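Dimethylsulfoniopropionate lyase (Roseovarius nubinhibens, PDB 4B29) probably cleaves dimethylsulfoniopropionate to release dimethyl sulfide, using a metal ion, zinc in this crystal, held in a cupin barrel. Local coordinates at residues Gly137-Gly142 with Ile198-Leu203; Pro141-Gly146 with Met191-Asp196; Glu53-Ala58 with Phe127-Leu132. All coordinates share one frame; numbering follows the deposited sequence. Where two conformers were deposited one is given.

Contact 1: Gly137-Gly142 with Ile198-Leu203; sequences GYWGPG and ILTLVL. With EDO (1,2-ethanediol), chain F; PO4 (phosphate ion), chain E.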
ATOM      1  N   GLY A 137       2.046   0.943   0.093  1.00  9.98           N
ATOM      2  CA  GLY A 137       2.577   2.153   0.728  1.00 10.90           C
ATOM      3  C   GLY A 137       3.755   1.743   1.624  1.00 11.44           C
ATOM      4  O   GLY A 137       3.812   0.574   2.093  1.00 11.97           O
ATOM      5  N   TYR A 138       4.726   2.639   1.773  1.00 11.45           N
ATOM      6  CA  TYR A 138       5.825   2.448   2.742  1.00 12.35           C
ATOM      7  C   TYR A 138       5.947   3.714   3.553  1.00 12.45           C
ATOM      8  O   TYR A 138       5.874   4.828   3.012  1.00 13.11           O
ATOM      9  CB  TYR A 138       7.144   2.212   2.008  1.00 11.62           C
ATOM     10  CG  TYR A 138       8.319   2.132   2.983  1.00 12.21           C
ATOM     11  CD1 TYR A 138       8.651   0.919   3.564  1.00 15.06           C
ATOM     12  CD2 TYR A 138       9.021   3.298   3.318  1.00 16.45           C
ATOM     13  CE1 TYR A 138       9.773   0.841   4.483  1.00 17.31           C
ATOM     14  CE2 TYR A 138      10.107   3.253   4.253  1.00 14.72           C
ATOM     15  CZ  TYR A 138      10.462   2.012   4.770  1.00 16.17           C
ATOM     16  OH  TYR A 138      11.534   1.983   5.664  1.00 17.88           O
ATOM     17  N   TRP A 139       6.116   3.556   4.871  1.00 13.16           N
ATOM     18  CA  TRP A 139       6.416   4.680   5.747  1.00 13.03           C
ATOM     19  C   TRP A 139       7.596   4.302   6.635  1.00 14.18           C
ATOM     20  O   TRP A 139       7.582   3.249   7.259  1.00 14.85           O
ATOM     21  CB  TRP A 139       5.234   4.943   6.700  1.00 13.99           C
ATOM     22  CG  TRP A 139       4.042   5.529   6.003  1.00 12.83           C
ATOM     23  CD1 TRP A 139       3.665   6.838   5.988  1.00 16.56           C
ATOM     24  CD2 TRP A 139       3.044   4.804   5.242  1.00 14.34           C
ATOM     25  NE1 TRP A 139       2.482   6.974   5.275  1.00 17.73           N
ATOM     26  CE2 TRP A 139       2.099   5.748   4.801  1.00 16.31           C
ATOM     27  CE3 TRP A 139       2.879   3.454   4.914  1.00 14.38           C
ATOM     28  CZ2 TRP A 139       0.983   5.391   4.008  1.00 17.63           C
ATOM     29  CZ3 TRP A 139       1.747   3.083   4.154  1.00 17.91           C
ATOM     30  CH2 TRP A 139       0.836   4.072   3.705  1.00 15.52           C
ATOM     31  N   GLY A 140       8.603   5.171   6.674  1.00 14.73           N
ATOM     32  CA  GLY A 140       9.734   4.867   7.604  1.00 15.78           C
ATOM     33  C   GLY A 140       9.272   5.079   9.053  1.00 16.91           C
ATOM     34  O   GLY A 140       8.180   5.575   9.336  1.00 16.29           O
ATOM     35  N   PRO A 141      10.151   4.733  10.010  1.00 17.05           N
ATOM     36  CA  PRO A 141       9.800   4.953  11.415  1.00 17.32           C
ATOM     37  C   PRO A 141       9.527   6.400  11.781  1.00 17.32           C
ATOM     38  O   PRO A 141      10.027   7.331  11.156  1.00 18.53           O
ATOM     39  CB  PRO A 141      11.068   4.479  12.178  1.00 17.46           C
ATOM     40  CG  PRO A 141      11.906   3.749  11.203  1.00 19.93           C
ATOM     41  CD  PRO A 141      11.515   4.231   9.813  1.00 17.85           C
ATOM     42  N   GLY A 142       8.754   6.603  12.840  1.00 17.24           N
ATOM     43  CA  GLY A 142       8.561   7.951  13.382  1.00 17.08           C
ATOM     44  C   GLY A 142       7.776   8.908  12.537  1.00 18.55           C
ATOM     45  O   GLY A 142       8.054  10.115  12.510  1.00 19.34           O
ATOM     46  N   ILE A 198       6.728   0.583   8.147  1.00 12.93           N
ATOM     47  CA  ILE A 198       5.675  -0.353   7.741  1.00 12.08           C
ATOM     48  C   ILE A 198       5.553  -0.331   6.218  1.00 10.11           C
ATOM     49  O   ILE A 198       5.703   0.714   5.597  1.00 11.28           O
ATOM     50  CB  ILE A 198       4.282  -0.037   8.390  1.00 11.57           C
ATOM     51  CG1 ILE A 198       3.322  -1.223   8.158  1.00 11.60           C
ATOM     52  CG2 ILE A 198       3.700   1.358   7.947  1.00 12.93           C
ATOM     53  CD1 ILE A 198       2.021  -1.077   8.937  1.00 13.01           C
ATOM     54  N   LEU A 199       5.327  -1.513   5.672  1.00 10.96           N
ATOM     55  CA  LEU A 199       5.112  -1.686   4.216  1.00 10.65           C
ATOM     56  C   LEU A 199       3.748  -2.368   4.100  1.00 10.80           C
ATOM     57  O   LEU A 199       3.507  -3.401   4.750  1.00 11.23           O
ATOM     58  CB  LEU A 199       6.221  -2.573   3.669  1.00 10.97           C
ATOM     59  CG  LEU A 199       6.166  -2.997   2.177  1.00 11.76           C
ATOM     60  CD1 LEU A 199       6.272  -1.763   1.282  1.00 12.56           C
ATOM     61  CD2 LEU A 199       7.271  -4.052   1.850  1.00 12.81           C
ATOM     62  N   THR A 200       2.851  -1.787   3.277  1.00 10.18           N
ATOM     63  CA  THR A 200       1.448  -2.266   3.233  1.00  9.10           C
ATOM     64  C   THR A 200       1.057  -2.609   1.806  1.00 10.18           C
ATOM     65  O   THR A 200       1.670  -2.093   0.846  1.00 11.32           O
ATOM     66  CB  THR A 200       0.467  -1.176   3.703  1.00  9.38           C
ATOM     67  OG1 THR A 200       0.651  -0.004   2.897  1.00 12.40           O
ATOM     68  CG2 THR A 200       0.782  -0.795   5.226  1.00 10.64           C
ATOM     69  N   LEU A 201       0.043  -3.459   1.688  1.00  9.56           N
ATOM     70  CA  LEU A 201      -0.537  -3.761   0.370  1.00  9.24           C
ATOM     71  C   LEU A 201      -2.055  -3.681   0.596  1.00  9.62           C
ATOM     72  O   LEU A 201      -2.594  -4.305   1.535  1.00 10.15           O
ATOM     73  CB  LEU A 201      -0.059  -5.138  -0.139  1.00  9.12           C
ATOM     74  CG  LEU A 201      -0.584  -5.376  -1.576  1.00 10.82           C
ATOM     75  CD1 LEU A 201       0.462  -6.136  -2.434  1.00 12.86           C
ATOM     76  CD2 LEU A 201      -1.881  -6.176  -1.475  1.00  9.89           C
ATOM     77  N   VAL A 202      -2.737  -2.892  -0.236  1.00  9.18           N
ATOM     78  CA  VAL A 202      -4.100  -2.440   0.123  1.00  9.56           C
ATOM     79  C   VAL A 202      -5.028  -2.671  -1.069  1.00  9.64           C
ATOM     80  O   VAL A 202      -4.635  -2.421  -2.205  1.00 10.67           O
ATOM     81  CB  VAL A 202      -4.038  -0.939   0.422  1.00 10.88           C
ATOM     82  CG1 VAL A 202      -5.431  -0.342   0.706  1.00 13.07           C
ATOM     83  CG2 VAL A 202      -3.072  -0.699   1.619  1.00 12.24           C
ATOM     84  N   LEU A 203      -6.219  -3.164  -0.789  1.00  8.51           N
ATOM     85  CA  LEU A 203      -7.249  -3.282  -1.846  1.00  9.36           C
ATOM     86  C   LEU A 203      -8.280  -2.155  -1.704  1.00  9.32           C
ATOM     87  O   LEU A 203      -8.568  -1.647  -0.576  1.00  9.95           O
ATOM     88  CB  LEU A 203      -8.039  -4.578  -1.690  1.00  9.02           C
ATOM     89  CG  LEU A 203      -7.242  -5.912  -1.572  1.00  9.43           C
ATOM     90  CD1 LEU A 203      -8.166  -7.090  -1.562  1.00 10.07           C
ATOM     91  CD2 LEU A 203      -6.238  -6.014  -2.765  1.00 11.03           C
TER
HETATM   92  C1  EDO F1201      -1.635   2.052   0.755  1.00 26.11           C
HETATM   93  O1  EDO F1201      -1.038   1.988   2.053  1.00 19.74           O
HETATM   94  C2  EDO F1201      -1.211   3.366   0.156  1.00 29.13           C
HETATM   95  O2  EDO F1201      -1.992   3.471  -1.017  1.00 26.44           O
HETATM   96  P   PO4 E1200      14.216   4.443   7.309  0.80 38.37           P
HETATM   97  O1  PO4 E1200      15.434   4.471   6.357  0.80 35.16           O
HETATM   98  O2  PO4 E1200      13.046   3.678   6.712  0.80 33.06           O
HETATM   99  O3  PO4 E1200      14.581   3.607   8.511  0.80 36.96           O
HETATM  100  O4  PO4 E1200      13.723   5.840   7.660  0.80 30.49           O
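Thr200 OG1 is gripped by two groups at the seam between antiparallel strands. It shares a 2.7 Å hydrogen bond with ethanediol O1, and Gly137 N reaches the same OG1 at 3.3 Å in a weak, bent bond while giving its main bond to Thr200 O. Chi1 of 56° sets OG1 between the backbone N and the carbonyl carbon, turning the hydroxyl toward Gly137. The return bond, Thr200 N to Gly137 O, is straighter at 2.8 Å. At the next hydrogen-bonded pair, two residues along, Trp139 and Ile198 exchange two backbone bonds. The indole lies beside Ile198, its CE3 3.8 Å from Ile198 CG2, and its far edge meets two oxygens in the ring plane: Thr200 OG1, 3.5 Å from Trp139 CZ3, and ethanediol O1, 3.3 Å from Trp139 CH2. Phe115, Phe111 and Tyr145 meet the same indole. On the face of Tyr138 and Leu199, Leu199 CD1 packs 4.1 Å from Tyr138 CB, against helix 67-73. Tyr138 OH lies close to a phosphate, also bound by His70 and Arg114, and to Asp74 O, its proton unsettled between them. Ethanediol, probably from the crystallisation liquor, bridges Thr200 and Thr135 on the face looking into the cupin barrel, where the side chain of Trp139 lies about 8 Å from the zinc ion. Hydroxyls beside an aromatic edge are consistent with a wall that can take a small polar molecule.

Contact 2: Pro141-Gly146 with Met191-Asp196; sequences PGLDYG and MTTLTD. With PO4 (phosphate ion), chain B.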
ATOM      1  N   PRO A 141      10.151   4.733  10.010  1.00 17.05           N
ATOM      2  CA  PRO A 141       9.800   4.953  11.415  1.00 17.32           C
ATOM      3  C   PRO A 141       9.527   6.400  11.781  1.00 17.32           C
ATOM      4  O   PRO A 141      10.027   7.331  11.156  1.00 18.53           O
ATOM      5  CB  PRO A 141      11.068   4.479  12.178  1.00 17.46           C
ATOM      6  CG  PRO A 141      11.906   3.749  11.203  1.00 19.93           C
ATOM      7  CD  PRO A 141      11.515   4.231   9.813  1.00 17.85           C
ATOM      8  N   GLY A 142       8.754   6.603  12.840  1.00 17.24           N
ATOM      9  CA  GLY A 142       8.561   7.951  13.382  1.00 17.08           C
ATOM     10  C   GLY A 142       7.776   8.908  12.537  1.00 18.55           C
ATOM     11  O   GLY A 142       8.054  10.115  12.510  1.00 19.34           O
ATOM     12  N   LEU A 143       6.788   8.374  11.797  1.00 16.62           N
ATOM     13  CA  LEU A 143       5.934   9.224  10.970  1.00 16.66           C
ATOM     14  C   LEU A 143       4.505   9.178  11.455  1.00 17.38           C
ATOM     15  O   LEU A 143       4.041   8.142  11.957  1.00 17.30           O
ATOM     16  CB  LEU A 143       5.996   8.730   9.514  1.00 15.11           C
ATOM     17  CG  LEU A 143       7.336   8.958   8.794  1.00 17.32           C
ATOM     18  CD1 LEU A 143       7.177   8.510   7.285  1.00 18.60           C
ATOM     19  CD2 LEU A 143       7.746  10.441   8.850  1.00 17.66           C
ATOM     20  N   ASP A 144       3.827  10.314  11.334  1.00 17.80           N
ATOM     21  CA  ASP A 144       2.422  10.393  11.695  0.50 18.95           C
ATOM     22  C   ASP A 144       1.648  10.777  10.439  1.00 18.53           C
ATOM     23  O   ASP A 144       1.728  11.898   9.942  1.00 19.35           O
ATOM     24  CB  ASP A 144       2.206  11.415  12.807  0.50 20.63           C
ATOM     25  CG  ASP A 144       0.835  11.319  13.428  0.50 24.86           C
ATOM     26  OD1 ASP A 144       0.601  10.406  14.272  0.50 29.44           O
ATOM     27  OD2 ASP A 144      -0.014  12.170  13.075  0.50 29.97           O
ATOM     28  N   TYR A 145       0.955   9.797   9.888  1.00 17.11           N
ATOM     29  CA  TYR A 145       0.094  10.020   8.714  1.00 15.88           C
ATOM     30  C   TYR A 145      -1.226  10.424   9.300  1.00 15.76           C
ATOM     31  O   TYR A 145      -1.939   9.583   9.894  1.00 16.83           O
ATOM     32  CB  TYR A 145       0.000   8.703   7.927  1.00 14.65           C
ATOM     33  CG  TYR A 145      -0.760   8.750   6.622  1.00 14.00           C
ATOM     34  CD1 TYR A 145      -1.142   9.963   6.034  1.00 16.55           C
ATOM     35  CD2 TYR A 145      -1.040   7.559   5.946  1.00 14.00           C
ATOM     36  CE1 TYR A 145      -1.836   9.969   4.809  1.00 15.50           C
ATOM     37  CE2 TYR A 145      -1.710   7.560   4.703  1.00 13.44           C
ATOM     38  CZ  TYR A 145      -2.105   8.776   4.164  1.00 15.39           C
ATOM     39  OH  TYR A 145      -2.768   8.770   2.936  1.00 16.23           O
ATOM     40  N   GLY A 146      -1.559  11.711   9.188  1.00 15.13           N
ATOM     41  CA  GLY A 146      -2.729  12.260   9.886  1.00 14.90           C
ATOM     42  C   GLY A 146      -4.050  11.836   9.265  1.00 14.69           C
ATOM     43  O   GLY A 146      -4.066  11.122   8.242  1.00 15.31           O
ATOM     44  N   MET A 191      -2.501   6.828  10.684  1.00 12.40           N
ATOM     45  CA  MET A 191      -1.585   5.759  11.051  1.00 13.01           C
ATOM     46  C   MET A 191      -0.285   6.380  11.584  1.00 14.78           C
ATOM     47  O   MET A 191       0.176   7.365  11.031  1.00 16.12           O
ATOM     48  CB  MET A 191      -1.246   4.947   9.784  1.00 13.51           C
ATOM     49  CG  MET A 191      -0.453   3.657  10.085  1.00 14.50           C
ATOM     50  SD  MET A 191       0.284   2.970   8.550  1.00 16.45           S
ATOM     51  CE  MET A 191       1.528   4.217   8.247  1.00 17.22           C
ATOM     52  N   THR A 192       0.312   5.752  12.600  1.00 14.91           N
ATOM     53  CA  THR A 192       1.562   6.252  13.180  1.00 15.59           C
ATOM     54  C   THR A 192       2.575   5.118  13.176  1.00 14.63           C
ATOM     55  O   THR A 192       2.282   4.005  13.672  1.00 14.32           O
ATOM     56  CB  THR A 192       1.296   6.600  14.663  1.00 17.43           C
ATOM     57  OG1 THR A 192       0.212   7.531  14.704  1.00 23.64           O
ATOM     58  CG2 THR A 192       2.576   7.198  15.312  1.00 19.64           C
ATOM     59  N   THR A 193       3.764   5.380  12.649  1.00 14.59           N
ATOM     60  CA  THR A 193       4.856   4.421  12.851  1.00 15.63           C
ATOM     61  C   THR A 193       5.682   4.932  14.070  1.00 16.72           C
ATOM     62  O   THR A 193       5.866   6.133  14.280  1.00 17.07           O
ATOM     63  CB  THR A 193       5.818   4.278  11.659  1.00 15.52           C
ATOM     64  OG1 THR A 193       6.138   5.574  11.172  1.00 16.85           O
ATOM     65  CG2 THR A 193       5.153   3.489  10.476  1.00 15.21           C
ATOM     66  N   LEU A 194       6.150   3.964  14.825  1.00 17.28           N
ATOM     67  CA  LEU A 194       6.983   4.235  16.009  1.00 20.38           C
ATOM     68  C   LEU A 194       8.415   3.868  15.633  1.00 20.16           C
ATOM     69  O   LEU A 194       8.990   4.497  14.757  1.00 21.69           O
ATOM     70  CB  LEU A 194       6.421   3.446  17.190  1.00 19.02           C
ATOM     71  CG  LEU A 194       5.052   3.852  17.765  1.00 24.28           C
ATOM     72  CD1 LEU A 194       4.972   5.344  18.039  1.00 27.59           C
ATOM     73  CD2 LEU A 194       3.878   3.389  16.890  1.00 29.03           C
ATOM     74  N   THR A 195       8.978   2.826  16.235  1.00 21.44           N
ATOM     75  CA  THR A 195      10.358   2.455  16.010  1.00 23.44           C
ATOM     76  C   THR A 195      10.623   1.658  14.710  1.00 22.01           C
ATOM     77  O   THR A 195      11.753   1.600  14.203  1.00 22.75           O
ATOM     78  CB  THR A 195      10.788   1.620  17.272  1.00 22.58           C
ATOM     79  OG1 THR A 195      10.953   2.582  18.337  1.00 31.10           O
ATOM     80  CG2 THR A 195      12.052   0.984  17.053  1.00 30.70           C
ATOM     81  N   ASP A 196       9.569   1.074  14.162  1.00 20.22           N
ATOM     82  CA  ASP A 196       9.665   0.221  12.987  1.00 18.85           C
ATOM     83  C   ASP A 196       8.998   0.947  11.818  1.00 16.07           C
ATOM     84  O   ASP A 196       8.151   1.792  12.053  1.00 16.61           O
ATOM     85  CB  ASP A 196       8.943  -1.093  13.237  1.00 18.92           C
ATOM     86  CG  ASP A 196       9.515  -1.829  14.458  1.00 24.35           C
ATOM     87  OD1 ASP A 196      10.741  -2.028  14.481  1.00 27.48           O
ATOM     88  OD2 ASP A 196       8.744  -2.203  15.343  1.00 25.68           O
TER
HETATM   89  P   PO4 B1197      -4.588   5.564   2.363  1.00 13.83           P
HETATM   90  O1  PO4 B1197      -3.565   6.570   1.925  1.00 15.83           O
HETATM   91  O2  PO4 B1197      -4.399   4.306   1.491  1.00 14.16           O
HETATM   92  O3  PO4 B1197      -4.460   5.197   3.835  1.00 14.97           O
HETATM   93  O4  PO4 B1197      -5.983   6.059   2.169  1.00 12.41           O
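Tyr145 and Met191 exchange two backbone bonds: Tyr145 N to Met191 O at 2.8 Å and Met191 N to Tyr145 O at 2.9 Å. Their side chains leave on the same face, with only the CB atoms near each other, at 4.4 Å. With CG anti to the backbone N (chi1 -176°), the phenol of Tyr145 swings away from Met191, and its OH donates a 2.5 Å hydrogen bond to phosphate O1 in the plane of the ring. On the other face Asp144 and Thr192 cross obliquely; in the conformer given, Asp144 OD1 comes near Thr192 OG1, a doubtful link, as His166 NE2 also pairs with this hydroxyl. Past the paired strands, Thr193 takes over. Its OG1 accepts from Leu143 N at 2.9 Å, nearly straight at 159°, and also bonds Gly140 O, while Thr193 N returns a bond to Leu143 O. One hydroxyl thus ties down both sides of the Pro141-Gly142 bend, where the positive phi of Gly142 suits glycine and Pro141 CB rests 3.3 Å from Leu194 O. In the next shell, Leu143 leans on helix 109-114, Met191 packs on Phe165 and Trp139, and the Tyr145 ring stacks on His148. Tyr102 bonds the Tyr145 hydroxyl; His148 and Tyr156 also hold the phosphate. The side chain of Tyr145 lies about 6 Å from the zinc ion, on the sheet whose strand 189-192 carries the zinc ligand His189, with His150 just past strand 144-149. Such a phenol, placed by strand pairing and ring packing, is consistent with a polar patch beside the metal that can receive an oxygen-bearing group.

Contact 3: Glu53-Ala58 with Phe127-Leu132; sequences EDLRWA and FLTQSL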
ATOM      1  N   GLU A  53      -9.306 -11.691 -13.461  1.00 25.13           N
ATOM      2  CA  GLU A  53      -8.720 -12.585 -14.432  1.00 27.40           C
ATOM      3  C   GLU A  53      -8.197 -11.797 -15.653  1.00 26.37           C
ATOM      4  O   GLU A  53      -7.625 -12.395 -16.582  1.00 27.62           O
ATOM      5  CB  GLU A  53      -9.744 -13.673 -14.834  1.00 31.33           C
ATOM      6  CG  GLU A  53      -9.863 -14.818 -13.798  1.00 37.70           C
ATOM      7  CD  GLU A  53      -8.504 -15.458 -13.410  1.00 46.83           C
ATOM      8  OE1 GLU A  53      -7.750 -15.897 -14.312  1.00 51.05           O
ATOM      9  OE2 GLU A  53      -8.195 -15.524 -12.187  1.00 50.83           O
ATOM     10  N   ASP A  54      -8.346 -10.471 -15.642  1.00 22.13           N
ATOM     11  CA  ASP A  54      -8.019  -9.690 -16.834  1.00 21.78           C
ATOM     12  C   ASP A  54      -6.834  -8.731 -16.692  1.00 18.95           C
ATOM     13  O   ASP A  54      -6.720  -7.779 -17.453  1.00 19.80           O
ATOM     14  CB  ASP A  54      -9.253  -8.935 -17.313  1.00 21.08           C
ATOM     15  CG  ASP A  54      -9.728  -7.893 -16.315  1.00 25.62           C
ATOM     16  OD1 ASP A  54      -9.141  -7.768 -15.202  1.00 21.01           O
ATOM     17  OD2 ASP A  54     -10.699  -7.170 -16.640  1.00 29.54           O
ATOM     18  N   LEU A  55      -5.984  -8.919 -15.689  1.00 18.06           N
ATOM     19  CA  LEU A  55      -4.885  -7.969 -15.469  1.00 16.41           C
ATOM     20  C   LEU A  55      -3.917  -8.019 -16.663  1.00 18.40           C
ATOM     21  O   LEU A  55      -3.568  -9.134 -17.121  1.00 20.62           O
ATOM     22  CB  LEU A  55      -4.107  -8.325 -14.177  1.00 16.73           C
ATOM     23  CG  LEU A  55      -4.870  -8.026 -12.881  1.00 18.36           C
ATOM     24  CD1 LEU A  55      -4.260  -8.950 -11.797  1.00 23.23           C
ATOM     25  CD2 LEU A  55      -4.557  -6.646 -12.571  1.00 20.12           C
ATOM     26  N   ARG A  56      -3.590  -6.838 -17.168  1.00 15.96           N
ATOM     27  CA  ARG A  56      -2.736  -6.690 -18.385  1.00 17.55           C
ATOM     28  C   ARG A  56      -1.549  -5.792 -18.055  1.00 14.43           C
ATOM     29  O   ARG A  56      -1.722  -4.659 -17.608  1.00 14.71           O
ATOM     30  CB  ARG A  56      -3.492  -5.871 -19.506  1.00 17.15           C
ATOM     31  CG  ARG A  56      -4.743  -6.415 -20.129  1.00 25.25           C
ATOM     32  CD  ARG A  56      -4.574  -7.838 -20.671  1.00 31.09           C
ATOM     33  NE  ARG A  56      -5.908  -8.454 -20.792  1.00 34.46           N
ATOM     34  CZ  ARG A  56      -6.206  -9.700 -20.439  1.00 31.81           C
ATOM     35  NH1 ARG A  56      -5.267 -10.526 -19.964  1.00 31.95           N
ATOM     36  NH2 ARG A  56      -7.452 -10.129 -20.605  1.00 33.87           N
ATOM     37  N   TRP A  57      -0.340  -6.244 -18.417  1.00 13.70           N
ATOM     38  CA  TRP A  57       0.853  -5.393 -18.337  1.00 13.69           C
ATOM     39  C   TRP A  57       0.651  -4.045 -19.003  1.00 13.34           C
ATOM     40  O   TRP A  57       0.233  -4.009 -20.172  1.00 14.40           O
ATOM     41  CB  TRP A  57       2.011  -6.142 -19.023  1.00 13.70           C
ATOM     42  CG  TRP A  57       3.238  -5.316 -19.163  1.00 13.78           C
ATOM     43  CD1 TRP A  57       3.772  -4.804 -20.351  1.00 12.61           C
ATOM     44  CD2 TRP A  57       4.125  -4.891 -18.110  1.00 13.77           C
ATOM     45  NE1 TRP A  57       4.922  -4.114 -20.083  1.00 14.44           N
ATOM     46  CE2 TRP A  57       5.186  -4.171 -18.726  1.00 14.15           C
ATOM     47  CE3 TRP A  57       4.153  -5.093 -16.694  1.00 14.84           C
ATOM     48  CZ2 TRP A  57       6.264  -3.619 -17.990  1.00 16.14           C
ATOM     49  CZ3 TRP A  57       5.235  -4.542 -15.952  1.00 14.81           C
ATOM     50  CH2 TRP A  57       6.263  -3.804 -16.598  1.00 13.70           C
ATOM     51  N   ALA A  58       0.884  -2.943 -18.286  1.00 13.79           N
ATOM     52  CA  ALA A  58       0.583  -1.596 -18.774  1.00 14.55           C
ATOM     53  C   ALA A  58       1.761  -0.922 -19.480  1.00 15.59           C
ATOM     54  O   ALA A  58       1.576   0.142 -20.105  1.00 16.21           O
ATOM     55  CB  ALA A  58       0.151  -0.672 -17.622  1.00 14.90           C
ATOM     56  N   PHE A 127      -0.248  -3.058 -13.761  1.00 10.61           N
ATOM     57  CA  PHE A 127      -1.092  -3.951 -14.514  1.00 11.16           C
ATOM     58  C   PHE A 127      -2.472  -3.342 -14.504  1.00 12.51           C
ATOM     59  O   PHE A 127      -2.928  -2.834 -13.487  1.00 11.88           O
ATOM     60  CB  PHE A 127      -1.133  -5.317 -13.841  1.00 11.79           C
ATOM     61  CG  PHE A 127       0.232  -5.967 -13.829  1.00 12.77           C
ATOM     62  CD1 PHE A 127       1.118  -5.715 -12.775  1.00 12.55           C
ATOM     63  CD2 PHE A 127       0.621  -6.786 -14.877  1.00 14.02           C
ATOM     64  CE1 PHE A 127       2.421  -6.289 -12.792  1.00 16.24           C
ATOM     65  CE2 PHE A 127       1.913  -7.396 -14.887  1.00 14.66           C
ATOM     66  CZ  PHE A 127       2.790  -7.137 -13.847  1.00 14.98           C
ATOM     67  N   LEU A 128      -3.090  -3.292 -15.684  1.00 11.05           N
ATOM     68  CA  LEU A 128      -4.395  -2.615 -15.818  1.00 10.43           C
ATOM     69  C   LEU A 128      -5.542  -3.570 -15.579  1.00 10.71           C
ATOM     70  O   LEU A 128      -5.559  -4.730 -16.061  1.00 12.04           O
ATOM     71  CB  LEU A 128      -4.534  -2.013 -17.253  1.00 10.37           C
ATOM     72  CG  LEU A 128      -3.470  -0.992 -17.671  1.00 13.75           C
ATOM     73  CD1 LEU A 128      -3.833  -0.424 -19.088  1.00 17.85           C
ATOM     74  CD2 LEU A 128      -3.237   0.209 -16.636  1.00 13.92           C
ATOM     75  N   THR A 129      -6.524  -3.064 -14.806  1.00 10.39           N
ATOM     76  CA  THR A 129      -7.808  -3.744 -14.632  1.00 11.27           C
ATOM     77  C   THR A 129      -8.776  -2.685 -14.104  1.00 10.87           C
ATOM     78  O   THR A 129      -8.369  -1.688 -13.486  1.00 11.08           O
ATOM     79  CB  THR A 129      -7.744  -4.925 -13.646  1.00 12.26           C
ATOM     80  OG1 THR A 129      -9.035  -5.548 -13.547  1.00 13.83           O
ATOM     81  CG2 THR A 129      -7.273  -4.429 -12.245  1.00 14.51           C
ATOM     82  N   GLN A 130     -10.072  -2.930 -14.334  1.00 10.84           N
ATOM     83  CA  GLN A 130     -11.112  -2.097 -13.736  1.00 12.10           C
ATOM     84  C   GLN A 130     -11.829  -2.862 -12.616  1.00 13.39           C
ATOM     85  O   GLN A 130     -12.739  -2.294 -12.019  1.00 14.62           O
ATOM     86  CB  GLN A 130     -12.152  -1.728 -14.821  1.00 11.43           C
ATOM     87  CG  GLN A 130     -11.587  -0.649 -15.788  1.00 10.65           C
ATOM     88  CD  GLN A 130     -11.465   0.727 -15.182  1.00 11.87           C
ATOM     89  OE1 GLN A 130     -12.168   1.073 -14.207  1.00 12.62           O
ATOM     90  NE2 GLN A 130     -10.609   1.576 -15.781  1.00 11.69           N
ATOM     91  N   SER A 131     -11.408  -4.108 -12.342  1.00 13.84           N
ATOM     92  CA  SER A 131     -12.150  -4.973 -11.382  1.00 17.96           C
ATOM     93  C   SER A 131     -11.683  -4.774  -9.947  1.00 21.02           C
ATOM     94  O   SER A 131     -12.459  -5.042  -8.986  1.00 22.95           O
ATOM     95  CB  SER A 131     -12.007  -6.442 -11.749  1.00 19.83           C
ATOM     96  OG  SER A 131     -12.612  -6.650 -13.037  1.00 25.70           O
ATOM     97  N   LEU A 132     -10.487  -4.226  -9.794  1.00 19.47           N
ATOM     98  CA  LEU A 132      -9.933  -4.074  -8.451  1.00 20.28           C
ATOM     99  C   LEU A 132      -8.894  -2.967  -8.522  1.00 18.46           C
ATOM    100  O   LEU A 132      -8.473  -2.594  -9.621  1.00 15.61           O
ATOM    101  CB  LEU A 132      -9.228  -5.380  -8.112  1.00 20.10           C
ATOM    102  CG  LEU A 132      -8.729  -5.528  -6.659  1.00 22.34           C
ATOM    103  CD1 LEU A 132      -9.814  -5.047  -5.582  1.00 23.66           C
ATOM    104  CD2 LEU A 132      -8.313  -6.993  -6.506  1.00 19.24           C
TER
HETATM  105  O   HOH W   1     -11.449  -4.934 -15.804  1.00 25.33           O
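Two short strands, 56-57 and 127-128, pair antiparallel at one outer edge of the mixed sheet of this cupin-family protein. Arg56 and Leu128 form the hydrogen-bonded pair: Leu128 N gives a 2.7 Å bond to Arg56 O, and Arg56 N gives a longer one, 3.1 Å, to Leu128 O. The tightly packed part lies on the inward face, where Trp57 and Phe127 stand beside each other. Their rings form an offset edge-to-face pair, the indole edge directed toward the phenyl face, with planes at 65° and Trp57 CE3 3.7 Å from Phe127 CE2. Trp57 CG is anti to its backbone N (173°) and Phe127 CG lies beside its own, and the two side chains meet at a slant over the non-hydrogen-bonded pair. Leu55 CD2 packs at the base of the Phe127 side chain, 3.9 Å from Phe127 CB, and closer still to Thr129 CG2. Helix 24-41 backs this layer, with Leu28 touching the indole and Leu32 the phenyl; Trp57 NE1 turns to Asp59. The face carrying Arg56 and Leu128 is more exposed, though a crystal neighbour touches Arg56 and Ala58. There Leu128 leans on Ala58, with Ala58 CB 3.6 Å from Leu128 CG, while the Arg56 side chain bends at chi2 and leads away from strand 127-128. Toward Ser131 the contact becomes polar. Water 1 donates to Asp54 OD2 and accepts from Gln130 N, bridging the two segments, with at most a weak link to Ser131 OG. Thr129 completes an ST turn by accepting from Ser131 N, and its OG1 donates its own proton to the syn side of Asp54 OD1 at 2.8 Å, 18° out of the carboxylate plane.

In the fold
Contact 1 is buried near the centre of the chain, contact 2 is partly buried, and contact 3 lies at an outer edge with one face more exposed. Contacts 1 and 2 touch and share Pro141 and Gly142: the connection from strand 133-139 to 144-149 leads from the mixed sheet to the antiparallel one, and that from strand 189-192 to 198-205 leads back. Both border the metal pocket with hydroxyls and aromatic rings. Contact 3 shares the mixed sheet with contact 1, but their centres are about 23 Å apart; it joins the N-terminal edge strand 56-57 to strand 127-128 through hydrophobic packing and a water-linked carboxylate.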